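Local coordinates for cytochrome C2, ISO-2 (Rhodospirillum centenum, PDB 1JDL), which carries electrons through a covalently bound heme c, donating them to the oxidized photosynthetic bacteriochlorophyll and perhaps also serving the respiratory chain, at residues 38-41 and 42-45; 104-107 and 108-112. One frame throughout, in Å; residues are numbered along the deposited sequence.

Contact 1: residues 38-41 and 42-45; sequences DRQA and GTAP. With HEM (protoporphyrin IX containing Fe), chain B.
Thr43 doubles back against Arg39 and Gln40, its hydroxyl and its methyl making separate contacts. OG1, held between the backbone N and the carbonyl carbon, donates to Gln40 O over 2.8 Å, tilted 26° from the carbonyl plane. The Thr43 side chain crosses that of Gln40 at about a right angle, and the methyl CG2 presses against the flank of the extended glutamine chain, nearest to NE2 at 3.6 Å. Arg39 and Thr43 instead slide past each other in opposite directions, Arg39 CG passing OG1 at 3.7 Å.

Beyond CG the arginine chain bends at chi3 (80°), which turns the guanidinium over Ala44. The methyl CB of Ala44 rests on one guanidinium face, offset toward the rim, while a heme propionate oxygen, O2A, lies at the edge in the guanidinium plane. There Arg39 NH2 donates to HEM O2A over 3.1 Å at 163°; NH2 also donates to the carbonyl O of Ala32. The other oxygen of this propionate, O1A, accepts from Gly42 N at 3.1 Å, and the positive phi at this position favours a glycine. One water ties the turn together: it accepts from Arg39 NE and Thr43 N and donates to Gln40 O and, at 2.6 Å, to HEM O2A. Side chain, backbone and water thus share the propionate, and the arginine probably offsets its negative charge, as expected of a cytochrome c propionate pocket.

The two segments are one continuous stretch within the long loop between helix 5-11 and helix 51-58. Backbone bonds join Asp38 and Arg39 to Trp63 and Ala41 to Leu61, placing 38-41 beside the chain that follows helix 51-58. Ala44 N bonds to Tyr49 OH, just before that helix.

Contact 2: residues 104-107 and 108-112; sequences DEQE and RKDVV
Gln106 leaves the helix with CG anti to its backbone N, the bend at chi2 (57°) turning its amide along the helix toward Asp110. Asp110 has CG beside its own backbone N, which leans the carboxylate back to meet it. Gln106 NE2 donates to Asp110 OD2 over 3.1 Å at 168°; the acceptor lies in the amide plane, and OD2 is met on its syn side, 33° out of the carboxylate plane. A second, weak and strongly bent bond from Gln106 NE2 reaches Asp110 OD1 at 2.9 Å. Asp110 OD1 also accepts from Asp4 N. With an alanine here, Gln106 NE2 would probably lose both carboxylate bonds, its amide be freer to turn, and Asp4 N lack this acceptor.

Asp104 is the N-cap: its OD1 takes Glu107 N at 2.9 Å with the anti lone pair. Its carbonyl O receives Arg108 N at 3.1 Å and, weakly, Arg108 NE, as the arginine chain folds back along the first turn. The guanidinium edge thus meets Asp104 O, while NH1 reaches Ile69 O. Lys109 and Glu105 point the same way, but Glu105 OE1 and Lys109 NZ remain 4.3 Å apart, beyond a salt bridge.

These first turns of helix 105-115 set Glu107, Asp110 and Val111 against helix 5-11, the pairing of N- and C-terminal helices familiar from the cytochrome c fold. Asp104 and Glu107 lie near the helix N-terminus, where the dipole would favour negative charge; Glu107 pairs with Lys14, while Asp110 is probably stabilised as a carboxylate by its N-H donors.

Contact 1 comes first along the chain, in the loop between helix 5-11 and helix 51-58; contact 2 follows as the opening turns of helix 105-115. Their centres are 21 Å apart on opposite sides of the chain's centre, and their nearest atoms, about 9 Å apart, do not touch. Both belong to the same cytochrome c fold, and the heme relates them: contact 1 meets one propionate directly, whereas at contact 2 the Val111 side chain comes within about 4 Å of the heme and of the side chain of Cys15, a covalent attachment point. Val111 also packs on Val11 of helix 5-11. The heme is therefore approached from two separate parts of the fold, a polar loop and a helix.

Contact 1: residues 38-41 and 42-45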
ATOM      1  N   ASP A  38       7.002   2.271   6.176  1.00 25.75           N
ATOM      2  CA  ASP A  38       6.906   3.283   7.225  1.00 26.66           C
ATOM      3  C   ASP A  38       6.569   4.674   6.679  1.00 25.10           C
ATOM      4  O   ASP A  38       6.588   5.660   7.415  1.00 26.18           O
ATOM      5  CB  ASP A  38       8.204   3.346   8.032  1.00 32.23           C
ATOM      6  CG  ASP A  38       8.083   4.234   9.251  1.00 37.59           C
ATOM      7  OD1 ASP A  38       7.215   3.956  10.107  1.00 39.46           O
ATOM      8  OD2 ASP A  38       8.850   5.214   9.350  1.00 41.74           O
ATOM      9  N   ARG A  39       6.260   4.745   5.389  1.00 23.15           N
ATOM     10  CA  ARG A  39       5.906   6.012   4.748  1.00 22.13           C
ATOM     11  C   ARG A  39       4.441   6.325   5.048  1.00 21.64           C
ATOM     12  O   ARG A  39       3.603   5.421   5.063  1.00 19.26           O
ATOM     13  CB  ARG A  39       6.110   5.905   3.228  1.00 22.52           C
ATOM     14  CG  ARG A  39       5.919   7.213   2.454  1.00 23.03           C
ATOM     15  CD  ARG A  39       6.313   7.060   0.979  1.00 22.21           C
ATOM     16  NE  ARG A  39       5.282   6.414   0.164  1.00 22.39           N
ATOM     17  CZ  ARG A  39       5.508   5.869  -1.031  1.00 24.72           C
ATOM     18  NH1 ARG A  39       6.731   5.885  -1.544  1.00 25.23           N
ATOM     19  NH2 ARG A  39       4.518   5.317  -1.720  1.00 22.75           N
ATOM     20  N   GLN A  40       4.129   7.594   5.303  1.00 18.98           N
ATOM     21  CA  GLN A  40       2.741   7.976   5.572  1.00 19.29           C
ATOM     22  C   GLN A  40       1.934   7.699   4.305  1.00 17.36           C
ATOM     23  O   GLN A  40       2.383   8.009   3.201  1.00 18.38           O
ATOM     24  CB  GLN A  40       2.640   9.462   5.916  1.00 19.03           C
ATOM     25  CG  GLN A  40       1.212   9.928   6.200  1.00 20.95           C
ATOM     26  CD  GLN A  40       1.125  11.422   6.444  1.00 23.42           C
ATOM     27  OE1 GLN A  40       1.872  11.970   7.249  1.00 26.93           O
ATOM     28  NE2 GLN A  40       0.206  12.087   5.752  1.00 27.14           N
ATOM     29  N   ALA A  41       0.750   7.114   4.459  1.00 15.86           N
ATOM     30  CA  ALA A  41      -0.080   6.809   3.299  1.00 15.00           C
ATOM     31  C   ALA A  41      -0.464   8.087   2.559  1.00 15.71           C
ATOM     32  O   ALA A  41      -0.703   9.122   3.179  1.00 16.93           O
ATOM     33  CB  ALA A  41      -1.348   6.053   3.734  1.00 15.77           C
ATOM     34  N   GLY A  42      -0.494   8.009   1.232  1.00 14.69           N
ATOM     35  CA  GLY A  42      -0.884   9.148   0.415  1.00 16.49           C
ATOM     36  C   GLY A  42       0.069  10.324   0.331  1.00 18.29           C
ATOM     37  O   GLY A  42      -0.375  11.468   0.206  1.00 19.49           O
ATOM     38  N   THR A  43       1.371  10.061   0.370  1.00 18.40           N
ATOM     39  CA  THR A  43       2.347  11.147   0.303  1.00 19.44           C
ATOM     40  C   THR A  43       3.415  10.997  -0.770  1.00 20.47           C
ATOM     41  O   THR A  43       4.361  11.788  -0.809  1.00 22.32           O
ATOM     42  CB  THR A  43       3.066  11.346   1.649  1.00 19.31           C
ATOM     43  OG1 THR A  43       3.767  10.147   1.999  1.00 20.84           O
ATOM     44  CG2 THR A  43       2.068  11.698   2.741  1.00 20.11           C
ATOM     45  N   ALA A  44       3.289   9.990  -1.629  1.00 19.66           N
ATOM     46  CA  ALA A  44       4.275   9.813  -2.693  1.00 20.08           C
ATOM     47  C   ALA A  44       4.223  11.061  -3.570  1.00 20.30           C
ATOM     48  O   ALA A  44       3.156  11.479  -4.011  1.00 19.14           O
ATOM     49  CB  ALA A  44       3.958   8.569  -3.520  1.00 21.51           C
ATOM     50  N   PRO A  45       5.384  11.676  -3.831  1.00 21.73           N
ATOM     51  CA  PRO A  45       5.463  12.883  -4.656  1.00 22.68           C
ATOM     52  C   PRO A  45       4.777  12.771  -6.017  1.00 21.67           C
ATOM     53  O   PRO A  45       4.909  11.762  -6.710  1.00 23.26           O
ATOM     54  CB  PRO A  45       6.967  13.104  -4.796  1.00 23.80           C
ATOM     55  CG  PRO A  45       7.506  12.541  -3.522  1.00 25.37           C
ATOM     56  CD  PRO A  45       6.722  11.272  -3.366  1.00 22.97           C
TER
HETATM   57  CHA HEM B 500      -1.858   2.130  -3.805  1.00 13.26           C
HETATM   58  CHB HEM B 500       0.620  -1.891  -2.829  1.00 14.12           C
HETATM   59  CHC HEM B 500      -1.036  -3.875  -6.913  1.00 16.13           C
HETATM   60  CHD HEM B 500      -3.036   0.310  -8.118  1.00 14.64           C
HETATM   61  C1A HEM B 500      -1.078   1.177  -3.148  1.00 14.19           C
HETATM   62  C2A HEM B 500      -0.533   1.343  -1.821  1.00 12.43           C
HETATM   63  C3A HEM B 500       0.157   0.201  -1.557  1.00 12.16           C
HETATM   64  C4A HEM B 500       0.042  -0.645  -2.721  1.00 14.75           C
HETATM   65  CMA HEM B 500       0.872  -0.163  -0.265  1.00 14.35           C
HETATM   66  CAA HEM B 500      -0.598   2.629  -0.986  1.00 13.84           C
HETATM   67  CBA HEM B 500       0.616   3.475  -1.366  1.00 13.78           C
HETATM   68  CGA HEM B 500       0.645   4.862  -0.717  1.00 15.40           C
HETATM   69  O1A HEM B 500      -0.216   5.166   0.132  1.00 15.99           O
HETATM   70  O2A HEM B 500       1.549   5.652  -1.059  1.00 16.85           O
HETATM   71  C1B HEM B 500       0.399  -2.768  -3.882  1.00 14.31           C
HETATM   72  C2B HEM B 500       0.947  -4.098  -3.970  1.00 15.13           C
HETATM   73  C3B HEM B 500       0.282  -4.703  -5.000  1.00 17.47           C
HETATM   74  C4B HEM B 500      -0.438  -3.692  -5.675  1.00 14.93           C
HETATM   75  CMB HEM B 500       2.057  -4.648  -3.085  1.00 15.67           C
HETATM   76  CAB HEM B 500       0.026  -6.067  -5.252  1.00 22.68           C
HETATM   77  CBB HEM B 500       0.402  -7.270  -4.404  1.00 19.03           C
HETATM   78  C1C HEM B 500      -1.764  -2.928  -7.573  1.00 15.27           C
HETATM   79  C2C HEM B 500      -2.395  -3.118  -8.863  1.00 16.79           C
HETATM   80  C3C HEM B 500      -3.087  -1.991  -9.099  1.00 17.82           C
HETATM   81  C4C HEM B 500      -2.679  -1.029  -8.095  1.00 16.12           C
HETATM   82  CMC HEM B 500      -2.268  -4.346  -9.766  1.00 17.67           C
HETATM   83  CAC HEM B 500      -4.156  -1.761  -9.993  1.00 24.84           C
HETATM   84  CBC HEM B 500      -4.720  -2.646 -11.100  1.00 23.76           C
HETATM   85  C1D HEM B 500      -2.826   1.200  -7.088  1.00 13.52           C
HETATM   86  C2D HEM B 500      -3.357   2.542  -7.066  1.00 13.61           C
HETATM   87  C3D HEM B 500      -3.100   3.043  -5.820  1.00 14.72           C
HETATM   88  C4D HEM B 500      -2.383   1.987  -5.098  1.00 13.24           C
HETATM   89  CMD HEM B 500      -4.127   3.250  -8.185  1.00 13.82           C
HETATM   90  CAD HEM B 500      -3.577   4.389  -5.266  1.00 14.05           C
HETATM   91  CBD HEM B 500      -4.916   4.129  -4.568  1.00 16.17           C
HETATM   92  CGD HEM B 500      -5.607   5.385  -4.078  1.00 15.36           C
HETATM   93  O1D HEM B 500      -6.726   5.259  -3.535  1.00 15.41           O
HETATM   94  O2D HEM B 500      -5.046   6.494  -4.224  1.00 16.86           O
HETATM   95  NA  HEM B 500      -0.740  -0.052  -3.689  1.00 13.73           N
HETATM   96  NB  HEM B 500      -0.447  -2.509  -4.940  1.00 14.47           N
HETATM   97  NC  HEM B 500      -1.961  -1.645  -7.094  1.00 14.32           N
HETATM   98  ND  HEM B 500      -2.221   0.857  -5.891  1.00 13.70           N
HETATM   99 FE   HEM B 500      -1.375  -0.860  -5.390  1.00 14.03          FE
HETATM  100  O   HOH W   1       2.678   7.230   0.627  1.00 22.60           O

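Contact 2: residues 104-107 and 108-112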
ATOM      1  N   ASP A 104      -3.873 -14.427  -0.516  1.00 27.01           N
ATOM      2  CA  ASP A 104      -2.941 -15.399   0.056  1.00 28.64           C
ATOM      3  C   ASP A 104      -1.948 -14.811   1.057  1.00 28.70           C
ATOM      4  O   ASP A 104      -1.178 -13.910   0.735  1.00 27.07           O
ATOM      5  CB  ASP A 104      -2.193 -16.129  -1.063  1.00 30.50           C
ATOM      6  CG  ASP A 104      -1.375 -17.299  -0.548  1.00 33.70           C
ATOM      7  OD1 ASP A 104      -0.238 -17.083  -0.082  1.00 35.71           O
ATOM      8  OD2 ASP A 104      -1.879 -18.440  -0.598  1.00 36.93           O
ATOM      9  N   GLU A 105      -1.973 -15.346   2.276  1.00 29.32           N
ATOM     10  CA  GLU A 105      -1.099 -14.884   3.351  1.00 30.70           C
ATOM     11  C   GLU A 105       0.390 -14.994   3.038  1.00 29.98           C
ATOM     12  O   GLU A 105       1.156 -14.068   3.317  1.00 29.27           O
ATOM     13  CB  GLU A 105      -1.406 -15.651   4.641  1.00 33.14           C
ATOM     14  CG  GLU A 105      -0.628 -15.150   5.846  1.00 37.44           C
ATOM     15  CD  GLU A 105      -1.042 -15.830   7.134  1.00 39.85           C
ATOM     16  OE1 GLU A 105      -0.844 -17.058   7.254  1.00 41.61           O
ATOM     17  OE2 GLU A 105      -1.567 -15.133   8.027  1.00 41.85           O
ATOM     18  N   GLN A 106       0.804 -16.120   2.466  1.00 29.29           N
ATOM     19  CA  GLN A 106       2.210 -16.319   2.138  1.00 30.33           C
ATOM     20  C   GLN A 106       2.673 -15.306   1.094  1.00 27.73           C
ATOM     21  O   GLN A 106       3.726 -14.691   1.247  1.00 27.25           O
ATOM     22  CB  GLN A 106       2.450 -17.739   1.621  1.00 32.45           C
ATOM     23  CG  GLN A 106       3.920 -18.073   1.406  1.00 37.12           C
ATOM     24  CD  GLN A 106       4.747 -17.899   2.667  1.00 39.71           C
ATOM     25  OE1 GLN A 106       4.426 -18.460   3.717  1.00 41.50           O
ATOM     26  NE2 GLN A 106       5.821 -17.121   2.571  1.00 41.48           N
ATOM     27  N   GLU A 107       1.891 -15.138   0.034  1.00 25.30           N
ATOM     28  CA  GLU A 107       2.252 -14.184  -1.006  1.00 24.33           C
ATOM     29  C   GLU A 107       2.387 -12.786  -0.422  1.00 21.87           C
ATOM     30  O   GLU A 107       3.286 -12.033  -0.802  1.00 22.83           O
ATOM     31  CB  GLU A 107       1.208 -14.170  -2.119  1.00 23.49           C
ATOM     32  CG  GLU A 107       1.243 -15.398  -3.005  1.00 29.09           C
ATOM     33  CD  GLU A 107       0.385 -15.230  -4.239  1.00 31.60           C
ATOM     34  OE1 GLU A 107      -0.855 -15.179  -4.103  1.00 35.85           O
ATOM     35  OE2 GLU A 107       0.953 -15.135  -5.346  1.00 36.23           O
ATOM     36  N   ARG A 108       1.492 -12.443   0.497  1.00 21.10           N
ATOM     37  CA  ARG A 108       1.540 -11.133   1.133  1.00 21.92           C
ATOM     38  C   ARG A 108       2.827 -10.987   1.931  1.00 22.16           C
ATOM     39  O   ARG A 108       3.506  -9.967   1.836  1.00 23.05           O
ATOM     40  CB  ARG A 108       0.332 -10.933   2.051  1.00 21.06           C
ATOM     41  CG  ARG A 108      -0.930 -10.497   1.323  1.00 22.11           C
ATOM     42  CD  ARG A 108      -2.075 -10.315   2.300  1.00 24.52           C
ATOM     43  NE  ARG A 108      -2.636 -11.591   2.734  1.00 26.27           N
ATOM     44  CZ  ARG A 108      -3.202 -11.796   3.919  1.00 28.37           C
ATOM     45  NH1 ARG A 108      -3.276 -10.809   4.800  1.00 28.49           N
ATOM     46  NH2 ARG A 108      -3.704 -12.987   4.222  1.00 28.97           N
ATOM     47  N   LYS A 109       3.166 -12.004   2.720  1.00 22.72           N
ATOM     48  CA  LYS A 109       4.391 -11.952   3.515  1.00 23.35           C
ATOM     49  C   LYS A 109       5.616 -11.796   2.620  1.00 22.00           C
ATOM     50  O   LYS A 109       6.515 -11.006   2.913  1.00 22.62           O
ATOM     51  CB  LYS A 109       4.556 -13.226   4.351  1.00 24.69           C
ATOM     52  CG  LYS A 109       3.531 -13.419   5.448  1.00 29.81           C
ATOM     53  CD  LYS A 109       3.878 -14.651   6.269  1.00 32.90           C
ATOM     54  CE  LYS A 109       2.884 -14.882   7.391  1.00 36.44           C
ATOM     55  NZ  LYS A 109       3.267 -16.070   8.204  1.00 38.80           N
ATOM     56  N   ASP A 110       5.645 -12.553   1.527  1.00 22.28           N
ATOM     57  CA  ASP A 110       6.773 -12.517   0.606  1.00 22.12           C
ATOM     58  C   ASP A 110       6.909 -11.205  -0.153  1.00 21.11           C
ATOM     59  O   ASP A 110       8.012 -10.678  -0.292  1.00 20.46           O
ATOM     60  CB  ASP A 110       6.689 -13.668  -0.403  1.00 25.04           C
ATOM     61  CG  ASP A 110       6.798 -15.033   0.254  1.00 28.32           C
ATOM     62  OD1 ASP A 110       7.506 -15.150   1.277  1.00 29.62           O
ATOM     63  OD2 ASP A 110       6.187 -15.993  -0.266  1.00 30.59           O
ATOM     64  N   VAL A 111       5.801 -10.673  -0.652  1.00 20.97           N
ATOM     65  CA  VAL A 111       5.888  -9.427  -1.396  1.00 20.44           C
ATOM     66  C   VAL A 111       6.325  -8.292  -0.467  1.00 20.89           C
ATOM     67  O   VAL A 111       7.055  -7.392  -0.879  1.00 20.36           O
ATOM     68  CB  VAL A 111       4.550  -9.096  -2.111  1.00 20.90           C
ATOM     69  CG1 VAL A 111       3.520  -8.579  -1.126  1.00 20.13           C
ATOM     70  CG2 VAL A 111       4.810  -8.093  -3.235  1.00 21.12           C
ATOM     71  N   VAL A 112       5.901  -8.344   0.792  1.00 21.53           N
ATOM     72  CA  VAL A 112       6.302  -7.319   1.754  1.00 21.93           C
ATOM     73  C   VAL A 112       7.797  -7.472   2.062  1.00 22.96           C
ATOM     74  O   VAL A 112       8.510  -6.481   2.226  1.00 22.46           O
ATOM     75  CB  VAL A 112       5.469  -7.418   3.049  1.00 21.86           C
ATOM     76  CG1 VAL A 112       6.050  -6.520   4.133  1.00 24.33           C
ATOM     77  CG2 VAL A 112       4.036  -7.002   2.753  1.00 23.14           C
TER